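Putative peptidase (PDB 4L8K) is a putative serine peptidase of family S41 that probably cleaves peptide bonds, its natural substrate being unknown. Local coordinates at residues A[91-101]-A[113-124]; A[177-185]-A[268-276]. One frame throughout, in Å; residues are numbered along the deposited sequence. Where two conformers were deposited one is given.

Interaction 1: A[91-101]-A[113-124]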
# COMPACT_ATOMS: atom_id res chain seq x y z
N PHE A 91 -10.90 -4.64 -8.68
CA PHE A 91 -10.44 -3.73 -9.75
C PHE A 91 -10.31 -4.54 -11.03
O PHE A 91 -9.77 -5.65 -10.99
CB PHE A 91 -9.08 -3.05 -9.41
CG PHE A 91 -8.59 -2.09 -10.46
CD1 PHE A 91 -9.06 -0.77 -10.50
CD2 PHE A 91 -7.71 -2.51 -11.45
CE1 PHE A 91 -8.65 0.11 -11.51
CE2 PHE A 91 -7.30 -1.63 -12.47
CZ PHE A 91 -7.77 -0.33 -12.48
N TYR A 92 -10.82 -4.01 -12.15
CA TYR A 92 -10.73 -4.62 -13.47
C TYR A 92 -10.56 -3.51 -14.45
O TYR A 92 -11.42 -2.61 -14.52
CB TYR A 92 -11.98 -5.49 -13.81
CG TYR A 92 -12.24 -6.59 -12.80
CD1 TYR A 92 -11.56 -7.80 -12.88
CD2 TYR A 92 -13.11 -6.39 -11.73
CE1 TYR A 92 -11.78 -8.81 -11.93
CE2 TYR A 92 -13.32 -7.38 -10.78
CZ TYR A 92 -12.67 -8.59 -10.89
OH TYR A 92 -12.90 -9.56 -9.96
N LYS A 93 -9.44 -3.51 -15.17
CA LYS A 93 -9.10 -2.50 -16.17
C LYS A 93 -10.22 -2.40 -17.24
O LYS A 93 -10.60 -1.29 -17.61
CB LYS A 93 -7.73 -2.88 -16.80
CG LYS A 93 -7.30 -2.08 -18.04
CD LYS A 93 -6.69 -0.71 -17.71
CE LYS A 93 -6.07 -0.01 -18.91
NZ LYS A 93 -7.00 0.13 -20.08
N GLU A 94 -10.77 -3.54 -17.67
CA GLU A 94 -11.82 -3.61 -18.70
C GLU A 94 -13.10 -2.89 -18.23
O GLU A 94 -13.75 -2.23 -19.03
CB GLU A 94 -12.13 -5.08 -19.08
CG GLU A 94 -10.94 -5.83 -19.65
CD GLU A 94 -9.85 -6.35 -18.71
OE1 GLU A 94 -10.02 -6.31 -17.47
OE2 GLU A 94 -8.82 -6.82 -19.25
N ILE A 95 -13.43 -2.99 -16.92
CA ILE A 95 -14.60 -2.28 -16.37
C ILE A 95 -14.24 -0.78 -16.21
O ILE A 95 -15.06 0.08 -16.52
CB ILE A 95 -15.08 -2.93 -15.04
CG1 ILE A 95 -15.63 -4.37 -15.24
CG2 ILE A 95 -16.09 -2.04 -14.29
CD1 ILE A 95 -16.91 -4.66 -16.01
N GLN A 96 -13.01 -0.47 -15.78
CA GLN A 96 -12.53 0.89 -15.65
C GLN A 96 -12.57 1.64 -17.03
O GLN A 96 -12.90 2.83 -17.07
CB GLN A 96 -11.12 0.91 -15.06
CG GLN A 96 -10.65 2.33 -14.73
CD GLN A 96 -9.17 2.40 -14.50
OE1 GLN A 96 -8.36 1.85 -15.25
NE2 GLN A 96 -8.80 3.10 -13.44
N ASP A 97 -12.29 0.91 -18.15
CA ASP A 97 -12.37 1.42 -19.53
C ASP A 97 -13.75 2.02 -19.83
O ASP A 97 -13.83 2.94 -20.63
CB ASP A 97 -12.06 0.32 -20.57
CG ASP A 97 -10.61 -0.17 -20.60
OD1 ASP A 97 -9.72 0.59 -20.16
OD2 ASP A 97 -10.38 -1.31 -21.04
N ASN A 98 -14.82 1.52 -19.17
CA ASN A 98 -16.17 2.05 -19.37
C ASN A 98 -16.34 3.46 -18.78
O ASN A 98 -17.25 4.18 -19.19
CB ASN A 98 -17.21 1.11 -18.79
CG ASN A 98 -17.26 -0.21 -19.50
OD1 ASN A 98 -16.82 -0.33 -20.64
ND2 ASN A 98 -17.79 -1.23 -18.84
N TYR A 99 -15.49 3.84 -17.84
CA TYR A 99 -15.50 5.13 -17.17
C TYR A 99 -14.47 6.06 -17.79
O TYR A 99 -14.78 7.23 -18.05
CB TYR A 99 -15.24 4.98 -15.65
CG TYR A 99 -16.32 4.17 -14.95
CD1 TYR A 99 -16.27 2.78 -14.93
CD2 TYR A 99 -17.42 4.80 -14.37
CE1 TYR A 99 -17.29 2.03 -14.34
CE2 TYR A 99 -18.43 4.06 -13.75
CZ TYR A 99 -18.36 2.67 -13.75
OH TYR A 99 -19.36 1.93 -13.16
N LEU A 100 -13.25 5.57 -18.02
CA LEU A 100 -12.22 6.40 -18.63
C LEU A 100 -12.42 6.57 -20.14
O LEU A 100 -12.12 7.64 -20.66
CB LEU A 100 -10.80 5.85 -18.34
CG LEU A 100 -10.25 6.10 -16.91
CD1 LEU A 100 -8.98 5.33 -16.67
CD2 LEU A 100 -10.06 7.60 -16.64
N GLY A 101 -12.94 5.56 -20.82
CA GLY A 101 -13.12 5.58 -22.27
C GLY A 101 -11.80 5.76 -23.01
O GLY A 101 -10.75 5.28 -22.56
N LYS A 113 -10.61 12.18 -15.73
CA LYS A 113 -11.82 12.47 -16.49
C LYS A 113 -12.97 12.88 -15.57
O LYS A 113 -13.11 12.33 -14.48
CB LYS A 113 -12.23 11.21 -17.29
CG LYS A 113 -13.27 11.45 -18.36
CD LYS A 113 -13.65 10.18 -19.04
CE LYS A 113 -14.69 10.41 -20.10
NZ LYS A 113 -14.86 9.18 -20.93
N ARG A 114 -13.84 13.77 -16.06
CA ARG A 114 -15.05 14.17 -15.34
C ARG A 114 -16.15 13.13 -15.58
O ARG A 114 -16.38 12.70 -16.72
CB ARG A 114 -15.53 15.58 -15.74
CG ARG A 114 -14.60 16.66 -15.27
CD ARG A 114 -15.16 18.06 -15.45
NE ARG A 114 -15.63 18.32 -16.82
CZ ARG A 114 -15.25 19.36 -17.55
NH1 ARG A 114 -14.36 20.23 -17.08
NH2 ARG A 114 -15.76 19.55 -18.75
N LEU A 115 -16.84 12.74 -14.51
CA LEU A 115 -17.96 11.81 -14.56
C LEU A 115 -19.25 12.49 -14.03
O LEU A 115 -19.18 13.58 -13.46
CB LEU A 115 -17.63 10.54 -13.72
CG LEU A 115 -16.33 9.76 -14.02
CD1 LEU A 115 -16.17 8.61 -13.02
CD2 LEU A 115 -16.32 9.24 -15.46
N ALA A 116 -20.40 11.80 -14.20
CA ALA A 116 -21.72 12.18 -13.71
C ALA A 116 -22.11 13.65 -14.07
O ALA A 116 -22.24 14.52 -13.19
CB ALA A 116 -21.78 11.97 -12.20
N ASP A 117 -22.30 13.90 -15.37
CA ASP A 117 -22.67 15.21 -15.94
C ASP A 117 -21.72 16.32 -15.44
O ASP A 117 -22.14 17.41 -15.04
CB ASP A 117 -24.16 15.55 -15.68
CG ASP A 117 -24.77 16.65 -16.56
OD1 ASP A 117 -24.25 16.89 -17.68
OD2 ASP A 117 -25.79 17.24 -16.14
N ASP A 118 -20.40 16.00 -15.45
CA ASP A 118 -19.27 16.87 -15.10
C ASP A 118 -19.28 17.35 -13.63
O ASP A 118 -18.58 18.30 -13.30
CB ASP A 118 -19.23 18.09 -16.06
CG ASP A 118 -19.06 17.69 -17.51
OD1 ASP A 118 -18.05 17.02 -17.83
OD2 ASP A 118 -19.94 18.03 -18.33
N GLN A 119 -20.01 16.64 -12.73
CA GLN A 119 -20.09 17.00 -11.30
C GLN A 119 -18.99 16.37 -10.50
O GLN A 119 -18.70 16.85 -9.39
CB GLN A 119 -21.43 16.56 -10.68
CG GLN A 119 -22.68 17.27 -11.25
CD GLN A 119 -23.98 16.67 -10.74
OE1 GLN A 119 -24.66 17.21 -9.86
NE2 GLN A 119 -24.33 15.50 -11.25
N ILE A 120 -18.39 15.26 -11.02
CA ILE A 120 -17.38 14.50 -10.28
C ILE A 120 -16.09 14.34 -11.08
O ILE A 120 -16.12 13.92 -12.23
CB ILE A 120 -18.00 13.11 -9.89
CG1 ILE A 120 -19.04 13.32 -8.74
CG2 ILE A 120 -16.90 12.07 -9.48
CD1 ILE A 120 -19.89 12.19 -8.48
N GLY A 121 -14.98 14.71 -10.45
CA GLY A 121 -13.65 14.52 -11.01
C GLY A 121 -13.13 13.13 -10.66
O GLY A 121 -13.17 12.72 -9.51
N TYR A 122 -12.70 12.36 -11.65
CA TYR A 122 -12.16 11.01 -11.40
C TYR A 122 -10.68 10.97 -11.80
O TYR A 122 -10.32 11.38 -12.90
CB TYR A 122 -13.00 9.91 -12.09
CG TYR A 122 -12.37 8.53 -12.03
CD1 TYR A 122 -12.51 7.72 -10.90
CD2 TYR A 122 -11.57 8.05 -13.07
CE1 TYR A 122 -11.90 6.47 -10.81
CE2 TYR A 122 -10.92 6.81 -12.97
CZ TYR A 122 -11.11 6.02 -11.86
OH TYR A 122 -10.49 4.79 -11.80
N VAL A 123 -9.83 10.51 -10.89
CA VAL A 123 -8.39 10.34 -11.15
C VAL A 123 -8.02 8.87 -10.89
O VAL A 123 -8.37 8.32 -9.85
CB VAL A 123 -7.46 11.30 -10.31
CG1 VAL A 123 -5.99 11.13 -10.69
CG2 VAL A 123 -7.87 12.77 -10.44
N TYR A 124 -7.31 8.26 -11.84
CA TYR A 124 -6.70 6.96 -11.61
C TYR A 124 -5.18 7.18 -11.56
O TYR A 124 -4.58 7.73 -12.50
CB TYR A 124 -7.07 5.87 -12.62
CG TYR A 124 -6.43 4.56 -12.24
CD1 TYR A 124 -6.75 3.92 -11.04
CD2 TYR A 124 -5.44 3.98 -13.04
CE1 TYR A 124 -6.13 2.73 -10.66
CE2 TYR A 124 -4.84 2.77 -12.68
CZ TYR A 124 -5.16 2.17 -11.47
OH TYR A 124 -4.54 1.03 -11.05
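Gln-96 and Tyr-122 join helix 93-100 to the hairpin that 113-124 forms by a well-formed hydrogen bond. Gln-96 NE2 donates to Tyr-122 OH at 2.9 Å with an N-H...O angle of 163°; the hydroxyl lies in the amide plane, while the amide stands nearly upright to the ring. Gln-96 reaches this far because its CG is anti to the backbone N (chi1 -172°) and the chain stays extended. Tyr-122 OH also bonds to Asp-153, so a buried hydroxyl is gripped from two directions. The same NE2 hangs over one face of the Tyr-124 ring, 3.0 Å from CG and offset toward the rim.

At the helix C terminus Lys-113, fully extended, brings NZ to Leu-100 O at 3.2 Å, a weak bond; a second, also weak, runs to Tyr-99 O. Its firmer partner is Asp-103, in a salt bridge. The ammonium thus sits beside the last carbonyls of the helix, whose partial negative charge would probably favour it.

Apolar contacts complete the interface. Leu-100 CD2 meets the edge of the Tyr-122 ring at CE2, 3.9 Å away, and Tyr-99 CD2 lies against Leu-115 CD1 at 4.2 Å. Before the helix, the Phe-91 and Tyr-124 rings are nearly parallel (15°) but slid apart, centroids 5.2 Å from each other.

Together these contacts pack a helix against one face of a beta hairpin, whose type I' turn, Ala-116 to Gln-119, adjoins a classic bulge of Gln-119 and Ile-120 opposite Leu-115, at the margin of the mixed sheet of the S41 peptidase domain.

Interaction 2: A[177-185]-A[268-276]; sequences ILTGYTQYK and CPVLDVNKQ
Tyr-181 swings its ring anti to its own carbonyl carbon (chi1 -57°), and Lys-275, turned the same way (-72°) with an extended chain, runs out over it. Lys-275 CE makes a CH-pi contact over one ring face, offset toward the rim and 4.0 Å from the centroid. Asp-272 O and Val-273 O lie in plane at the ring edge, and a water joins Tyr-181 OH to Val-273 O. An alanine at Tyr-181 is likely to strand the Lys-275 chain without its aromatic support and leave that water one partner short.

Tyr-181 N donates to Leu-271 O at 2.9 Å, and Leu-271 N returns a nearly straight bond (175°) to Tyr-181 O. Gln-183 N bonds to Pro-269 O at 3.2 Å and its NE2 to Thr-194, while Gln-183 OE1 nears Leu-271 CD1 (3.7 Å), the two side chains crossing at a slant. Gly-180 CA passes 3.3 Å from Leu-271 O, where a side chain would clash.

Beyond the strand, Asp-272 OD1 takes the amides of Asn-274 and Gln-276 from opposite faces of its carboxylate. The result is a short antiparallel beta ladder at the edge of a three-stranded sheet, ending in an Asx turn within a type I turn.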
# COMPACT_ATOMS: atom_id res chain seq x y z
N ILE A 177 0.36 19.01 9.63
CA ILE A 177 -0.21 17.95 10.48
C ILE A 177 0.79 16.86 10.75
O ILE A 177 1.71 16.63 9.96
CB ILE A 177 -1.48 17.30 9.82
CG1 ILE A 177 -1.19 16.70 8.41
CG2 ILE A 177 -2.70 18.22 9.85
CD1 ILE A 177 -2.04 15.40 8.02
N LEU A 178 0.56 16.14 11.86
CA LEU A 178 1.26 14.93 12.21
C LEU A 178 0.66 13.85 11.33
O LEU A 178 -0.56 13.73 11.30
CB LEU A 178 1.05 14.65 13.73
CG LEU A 178 1.56 13.30 14.25
CD1 LEU A 178 3.08 13.24 14.25
CD2 LEU A 178 0.99 12.99 15.62
N THR A 179 1.48 13.10 10.56
CA THR A 179 0.96 12.06 9.64
C THR A 179 1.04 10.67 10.26
O THR A 179 0.34 9.74 9.84
CB THR A 179 1.70 12.10 8.29
OG1 THR A 179 3.05 11.65 8.46
CG2 THR A 179 1.65 13.46 7.62
N GLY A 180 1.89 10.54 11.26
CA GLY A 180 2.13 9.29 11.96
C GLY A 180 3.53 9.26 12.50
O GLY A 180 4.14 10.31 12.74
N TYR A 181 4.03 8.04 12.73
CA TYR A 181 5.33 7.79 13.33
C TYR A 181 6.09 6.69 12.63
O TYR A 181 5.49 5.81 12.00
CB TYR A 181 5.17 7.38 14.82
CG TYR A 181 4.43 8.37 15.69
CD1 TYR A 181 3.05 8.34 15.80
CD2 TYR A 181 5.13 9.28 16.49
CE1 TYR A 181 2.36 9.25 16.60
CE2 TYR A 181 4.45 10.18 17.32
CZ TYR A 181 3.06 10.17 17.36
OH TYR A 181 2.38 11.03 18.17
N THR A 182 7.43 6.71 12.80
CA THR A 182 8.32 5.65 12.32
C THR A 182 9.15 5.17 13.51
O THR A 182 9.42 5.93 14.42
CB THR A 182 9.21 6.08 11.12
OG1 THR A 182 10.01 7.21 11.49
CG2 THR A 182 8.39 6.41 9.86
N GLN A 183 9.50 3.89 13.50
CA GLN A 183 10.37 3.23 14.48
C GLN A 183 11.42 2.49 13.71
O GLN A 183 11.14 2.07 12.60
CB GLN A 183 9.59 2.24 15.34
CG GLN A 183 8.65 2.86 16.32
CD GLN A 183 8.14 1.81 17.26
OE1 GLN A 183 7.21 1.07 16.95
NE2 GLN A 183 8.73 1.73 18.45
N TYR A 184 12.61 2.30 14.25
CA TYR A 184 13.56 1.48 13.52
C TYR A 184 14.21 0.49 14.48
O TYR A 184 14.21 0.71 15.70
CB TYR A 184 14.56 2.31 12.69
CG TYR A 184 15.59 3.10 13.47
CD1 TYR A 184 15.35 4.42 13.82
CD2 TYR A 184 16.85 2.57 13.73
CE1 TYR A 184 16.33 5.18 14.48
CE2 TYR A 184 17.83 3.31 14.40
CZ TYR A 184 17.56 4.62 14.77
OH TYR A 184 18.51 5.34 15.44
N LYS A 185 14.64 -0.65 13.94
CA LYS A 185 15.25 -1.72 14.73
C LYS A 185 16.53 -1.18 15.36
O LYS A 185 17.43 -0.73 14.64
CB LYS A 185 15.50 -2.96 13.85
CG LYS A 185 15.57 -4.25 14.65
CD LYS A 185 14.21 -4.86 14.85
CE LYS A 185 14.12 -5.71 16.08
NZ LYS A 185 15.09 -6.85 16.09
N CYS A 268 11.12 -1.00 8.58
CA CYS A 268 10.69 -0.20 9.73
C CYS A 268 9.18 -0.26 9.97
O CYS A 268 8.42 -0.02 9.03
CB CYS A 268 11.14 1.25 9.55
SG CYS A 268 12.80 1.47 8.87
N PRO A 269 8.71 -0.43 11.23
CA PRO A 269 7.27 -0.29 11.48
C PRO A 269 6.82 1.18 11.29
O PRO A 269 7.48 2.11 11.76
CB PRO A 269 7.10 -0.71 12.95
CG PRO A 269 8.40 -1.27 13.36
CD PRO A 269 9.44 -0.68 12.49
N VAL A 270 5.73 1.38 10.54
CA VAL A 270 5.11 2.68 10.34
C VAL A 270 3.84 2.67 11.19
O VAL A 270 3.06 1.71 11.12
CB VAL A 270 4.84 3.03 8.84
CG1 VAL A 270 3.89 4.22 8.70
CG2 VAL A 270 6.15 3.30 8.10
N LEU A 271 3.67 3.70 12.04
CA LEU A 271 2.52 3.80 12.92
C LEU A 271 1.63 4.95 12.52
O LEU A 271 2.12 5.98 12.05
CB LEU A 271 2.96 3.95 14.40
CG LEU A 271 4.11 3.08 14.91
CD1 LEU A 271 4.53 3.49 16.28
CD2 LEU A 271 3.74 1.61 14.88
N ASP A 272 0.32 4.81 12.78
CA ASP A 272 -0.61 5.90 12.53
C ASP A 272 -0.53 6.93 13.70
O ASP A 272 0.30 6.78 14.60
CB ASP A 272 -2.04 5.36 12.29
CG ASP A 272 -2.68 4.57 13.43
OD1 ASP A 272 -2.28 4.78 14.61
OD2 ASP A 272 -3.63 3.81 13.15
N VAL A 273 -1.39 7.97 13.70
CA VAL A 273 -1.39 9.01 14.73
C VAL A 273 -1.80 8.44 16.13
O VAL A 273 -1.55 9.09 17.14
CB VAL A 273 -2.25 10.25 14.36
CG1 VAL A 273 -1.64 10.99 13.17
CG2 VAL A 273 -3.72 9.87 14.09
N ASN A 274 -2.39 7.24 16.17
CA ASN A 274 -2.77 6.59 17.44
C ASN A 274 -1.71 5.55 17.83
O ASN A 274 -1.94 4.74 18.74
CB ASN A 274 -4.16 5.94 17.34
CG ASN A 274 -5.22 6.88 16.84
OD1 ASN A 274 -5.38 8.00 17.32
ND2 ASN A 274 -5.92 6.46 15.81
N LYS A 275 -0.53 5.59 17.14
CA LYS A 275 0.63 4.72 17.34
C LYS A 275 0.29 3.23 17.06
O LYS A 275 0.92 2.32 17.61
CB LYS A 275 1.23 4.93 18.75
CG LYS A 275 1.93 6.28 18.86
CD LYS A 275 2.43 6.56 20.26
CE LYS A 275 3.09 7.92 20.31
NZ LYS A 275 3.50 8.28 21.69
N GLN A 276 -0.68 3.00 16.15
CA GLN A 276 -1.06 1.65 15.72
C GLN A 276 -0.38 1.30 14.40
O GLN A 276 -0.23 2.16 13.53
CB GLN A 276 -2.60 1.50 15.61
CG GLN A 276 -3.37 1.90 16.88
CD GLN A 276 -2.97 1.18 18.17
OE1 GLN A 276 -2.62 -0.00 18.22
NE2 GLN A 276 -2.87 1.94 19.23
O HOH W 1 -1.71 8.20 10.69
O HOH W 2 -0.22 10.97 18.14

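Overall arrangement
From the N terminus the chain passes the helices within residues 8-61 before interaction 1 closes a short loop: only eleven residues, including strand 105-107 and residues 110-112 of the next strand, separate its segments. Strand 120-125, already in the mixed sheet, pairs with 149-153. Interaction 2 opens later, at 177-185, and closes over 82 residues that include strands 213-217 and 238-242 of that sheet and helix 224-232. The two loops lie in series and neither nest nor cross. Their centres lie 34 Å apart on opposite sides of the chain's centre: interaction 1 ties a helix to one margin of the mixed sheet, interaction 2 completes a separate small antiparallel sheet.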